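PDB 3BSF: At4g34840 from Arabidopsis thaliana, which belongs to the phosphorylase superfamily as a nucleosidase, an alpha/beta protein with a mixed central sheet, modelled here with adenine. Local coordinates for residues A[30-38]-A[49-57]. Sequence-based numbering, arbitrary orientation.
Sequences INRLRLVEE and WIMFKGMYK
The ring of F52 lies between I30 and E37. I30 CD1 sits over the centre of one face, 3.7 Å from the F52 ring centroid and only 4° off the normal, a CH-pi contact. E37 CG covers the opposite face, offset toward the rim. L35 O lies at the ring edge, near its plane. L33 CD2 meets the Y56 ring obliquely at CD1, and K57 CG lies over one face of the Y56 ring, offset toward the rim. The motif is an antiparallel beta hairpin, strand 36-38 with strand 50-56, entered from helix 23-33 through R34 and L35. It belongs to the mixed sheet of the phosphorylase-superfamily fold, with strands 36-38 and 59-65 on the two sides of strand 50-56.

The E37 chain is extended, with CG anti to the backbone N (chi1 180°). This carries its carboxylate along the F52 ring, the two planes 18° apart, and brings OE2 within 3.6 Å of I50 CG2. E37 and F52 form a non-hydrogen-bonded pair. V36 and K53 form a hydrogen-bonded pair: V36 N donates to K53 O at 2.9 Å, and K53 N donates back to V36 O. A third backbone bond runs from E38 N to M51 O. On the face bearing V36, K53 and M51, the M51 methyl CE rests against E38 CB and CG. The E38 carboxylate comes near the aliphatic part of K53, not its ammonium: E38 OE1 and K53 NZ are 6.3 Å apart.

Helix 23-33 ends in a Schellman motif at R34, with R34 N bonded to N31 O and L35 N to I30 O. L33 and Y56 both also touch I243 of helix 227-246. Between the two aromatic sites, L35 CD2 packs 3.4 Å from G54 CA.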
loop_
_atom_site.group_PDB
_atom_site.type_symbol
_atom_site.label_atom_id
_atom_site.label_comp_id
_atom_site.label_asym_id
_atom_site.label_seq_id
_atom_site.Cartn_x
_atom_site.Cartn_y
_atom_site.Cartn_z
ATOM N N ILE A 30 12.047 3.895 22.836
ATOM C CA ILE A 30 11.530 5.218 23.206
ATOM C C ILE A 30 11.865 5.540 24.666
ATOM O O ILE A 30 12.243 6.669 25.007
ATOM C CB ILE A 30 9.982 5.303 23.006
ATOM C CG1 ILE A 30 9.631 5.051 21.538
ATOM C CG2 ILE A 30 9.468 6.672 23.414
ATOM C CD1 ILE A 30 8.152 5.121 21.246
ATOM N N ASN A 31 11.740 4.537 25.525
ATOM C CA ASN A 31 12.036 4.720 26.930
ATOM C C ASN A 31 13.517 4.926 27.192
ATOM O O ASN A 31 13.897 5.905 27.821
ATOM C CB ASN A 31 11.531 3.524 27.729
ATOM C CG ASN A 31 10.023 3.390 27.672
ATOM O OD1 ASN A 31 9.307 4.387 27.561
ATOM N ND2 ASN A 31 9.528 2.156 27.759
ATOM N N ARG A 32 14.352 4.013 26.700
ATOM C CA ARG A 32 15.792 4.113 26.933
ATOM C C ARG A 32 16.383 5.428 26.439
ATOM O O ARG A 32 17.241 6.020 27.097
ATOM C CB ARG A 32 16.543 2.941 26.281
ATOM C CG ARG A 32 17.978 2.782 26.798
ATOM C CD ARG A 32 18.753 1.664 26.093
ATOM N NE ARG A 32 18.043 0.383 26.111
ATOM C CZ ARG A 32 18.604 -0.794 25.839
ATOM N NH1 ARG A 32 19.893 -0.861 25.527
ATOM N NH2 ARG A 32 17.880 -1.905 25.884
ATOM N N LEU A 33 15.921 5.881 25.279
ATOM C CA LEU A 33 16.412 7.125 24.682
ATOM C C LEU A 33 15.668 8.348 25.190
ATOM O O LEU A 33 16.069 9.476 24.925
ATOM C CB LEU A 33 16.285 7.065 23.158
ATOM C CG LEU A 33 17.073 5.965 22.441
ATOM C CD1 LEU A 33 16.840 6.069 20.936
ATOM C CD2 LEU A 33 18.551 6.110 22.753
ATOM N N ARG A 34 14.582 8.111 25.923
ATOM C CA ARG A 34 13.766 9.191 26.472
ATOM C C ARG A 34 13.307 10.147 25.377
ATOM O O ARG A 34 13.458 11.360 25.498
ATOM C CB ARG A 34 14.547 9.960 27.541
ATOM C CG ARG A 34 14.717 9.206 28.859
ATOM C CD ARG A 34 15.623 9.973 29.832
ATOM N NE ARG A 34 15.108 11.311 30.138
ATOM C CZ ARG A 34 15.845 12.308 30.625
ATOM N NH1 ARG A 34 17.135 12.122 30.864
ATOM N NH2 ARG A 34 15.299 13.495 30.862
ATOM N N LEU A 35 12.755 9.584 24.304
ATOM C CA LEU A 35 12.252 10.379 23.192
ATOM C C LEU A 35 10.924 10.997 23.599
ATOM O O LEU A 35 10.147 10.402 24.354
ATOM C CB LEU A 35 12.034 9.511 21.954
ATOM C CG LEU A 35 13.231 8.747 21.405
ATOM C CD1 LEU A 35 12.802 8.079 20.106
ATOM C CD2 LEU A 35 14.416 9.690 21.166
ATOM N N VAL A 36 10.657 12.192 23.097
ATOM C CA VAL A 36 9.415 12.873 23.422
ATOM C C VAL A 36 8.460 12.804 22.245
ATOM O O VAL A 36 8.865 12.966 21.096
ATOM C CB VAL A 36 9.667 14.347 23.774
ATOM C CG1 VAL A 36 10.271 15.087 22.573
ATOM C CG2 VAL A 36 8.374 14.988 24.213
ATOM N N GLU A 37 7.190 12.559 22.531
ATOM C CA GLU A 37 6.203 12.484 21.474
ATOM C C GLU A 37 5.859 13.883 20.987
ATOM O O GLU A 37 5.374 14.711 21.747
ATOM C CB GLU A 37 4.949 11.780 21.975
ATOM C CG GLU A 37 3.877 11.669 20.918
ATOM C CD GLU A 37 2.647 10.953 21.423
ATOM O OE1 GLU A 37 2.137 11.334 22.503
ATOM O OE2 GLU A 37 2.188 10.014 20.735
ATOM N N GLU A 38 6.132 14.145 19.713
ATOM C CA GLU A 38 5.841 15.443 19.114
ATOM C C GLU A 38 4.329 15.637 19.126
ATOM O O GLU A 38 3.580 14.746 18.723
ATOM C CB GLU A 38 6.346 15.488 17.665
ATOM C CG GLU A 38 6.313 16.876 17.024
ATOM C CD GLU A 38 7.516 17.730 17.408
ATOM O OE1 GLU A 38 8.639 17.410 16.953
ATOM O OE2 GLU A 38 7.338 18.713 18.170
ATOM N N TRP A 49 -1.196 9.291 12.627
ATOM C CA TRP A 49 0.233 9.048 12.811
ATOM C C TRP A 49 0.847 9.763 14.007
ATOM O O TRP A 49 0.553 10.928 14.275
ATOM C CB TRP A 49 0.992 9.433 11.545
ATOM C CG TRP A 49 0.320 8.920 10.319
ATOM C CD1 TRP A 49 -0.578 7.878 10.246
ATOM C CD2 TRP A 49 0.490 9.393 8.973
ATOM N NE1 TRP A 49 -0.973 7.681 8.939
ATOM C CE2 TRP A 49 -0.335 8.595 8.139
ATOM C CE3 TRP A 49 1.254 10.408 8.388
ATOM C CZ2 TRP A 49 -0.411 8.788 6.753
ATOM C CZ3 TRP A 49 1.172 10.594 7.001
ATOM C CH2 TRP A 49 0.345 9.789 6.208
ATOM N N ILE A 50 1.705 9.047 14.726
ATOM C CA ILE A 50 2.384 9.600 15.891
ATOM C C ILE A 50 3.896 9.689 15.662
ATOM O O ILE A 50 4.474 8.890 14.928
ATOM C CB ILE A 50 2.092 8.741 17.142
ATOM C CG1 ILE A 50 2.289 7.262 16.825
ATOM C CG2 ILE A 50 0.660 8.975 17.601
ATOM C CD1 ILE A 50 1.883 6.346 17.958
ATOM N N MET A 51 4.537 10.670 16.277
ATOM C CA MET A 51 5.976 10.817 16.096
ATOM C C MET A 51 6.705 11.079 17.404
ATOM O O MET A 51 6.218 11.809 18.253
ATOM C CB MET A 51 6.262 11.953 15.099
ATOM C CG MET A 51 7.720 12.408 15.015
ATOM S SD MET A 51 8.021 13.622 13.684
ATOM C CE MET A 51 7.128 15.049 14.262
ATOM N N PHE A 52 7.867 10.455 17.565
ATOM C CA PHE A 52 8.699 10.650 18.750
ATOM C C PHE A 52 10.070 11.162 18.302
ATOM O O PHE A 52 10.779 10.499 17.544
ATOM C CB PHE A 52 8.864 9.354 19.536
ATOM C CG PHE A 52 7.569 8.782 20.036
ATOM C CD1 PHE A 52 6.745 8.038 19.194
ATOM C CD2 PHE A 52 7.176 8.978 21.353
ATOM C CE1 PHE A 52 5.553 7.495 19.658
ATOM C CE2 PHE A 52 5.992 8.443 21.828
ATOM C CZ PHE A 52 5.178 7.699 20.982
ATOM N N LYS A 53 10.426 12.357 18.766
ATOM C CA LYS A 53 11.693 12.977 18.406
ATOM C C LYS A 53 12.638 12.966 19.591
ATOM O O LYS A 53 12.210 12.921 20.737
ATOM C CB LYS A 53 11.465 14.424 17.927
ATOM C CG LYS A 53 12.709 15.085 17.319
ATOM C CD LYS A 53 12.380 16.376 16.536
ATOM C CE LYS A 53 13.654 17.119 16.043
ATOM N NZ LYS A 53 14.537 16.314 15.136
ATOM N N GLY A 54 13.929 12.994 19.298
ATOM C CA GLY A 54 14.923 12.983 20.346
ATOM C C GLY A 54 16.317 13.153 19.787
ATOM O O GLY A 54 16.552 12.893 18.606
ATOM N N MET A 55 17.243 13.598 20.632
ATOM C CA MET A 55 18.622 13.802 20.216
ATOM C C MET A 55 19.582 12.901 20.993
ATOM O O MET A 55 19.963 13.212 22.117
ATOM C CB MET A 55 19.025 15.281 20.389
ATOM C CG MET A 55 19.044 16.103 19.085
ATOM S SD MET A 55 17.408 16.400 18.298
ATOM C CE MET A 55 17.534 18.123 17.923
ATOM N N TYR A 56 19.960 11.778 20.386
ATOM C CA TYR A 56 20.894 10.844 21.002
ATOM C C TYR A 56 22.261 11.205 20.449
ATOM O O TYR A 56 22.499 11.095 19.248
ATOM C CB TYR A 56 20.539 9.404 20.634
ATOM C CG TYR A 56 21.482 8.362 21.202
ATOM C CD1 TYR A 56 21.387 7.949 22.532
ATOM C CD2 TYR A 56 22.475 7.790 20.407
ATOM C CE1 TYR A 56 22.266 6.985 23.059
ATOM C CE2 TYR A 56 23.357 6.831 20.916
ATOM C CZ TYR A 56 23.253 6.431 22.242
ATOM O OH TYR A 56 24.141 5.490 22.738
ATOM N N LYS A 57 23.155 11.629 21.339
ATOM C CA LYS A 57 24.493 12.064 20.958
ATOM C C LYS A 57 24.383 13.049 19.799
ATOM O O LYS A 57 23.704 14.070 19.902
ATOM C CB LYS A 57 25.373 10.873 20.577
ATOM C CG LYS A 57 25.797 10.064 21.782
ATOM C CD LYS A 57 26.766 8.959 21.425
ATOM C CE LYS A 57 27.176 8.189 22.679
ATOM N NZ LYS A 57 28.181 7.111 22.416
#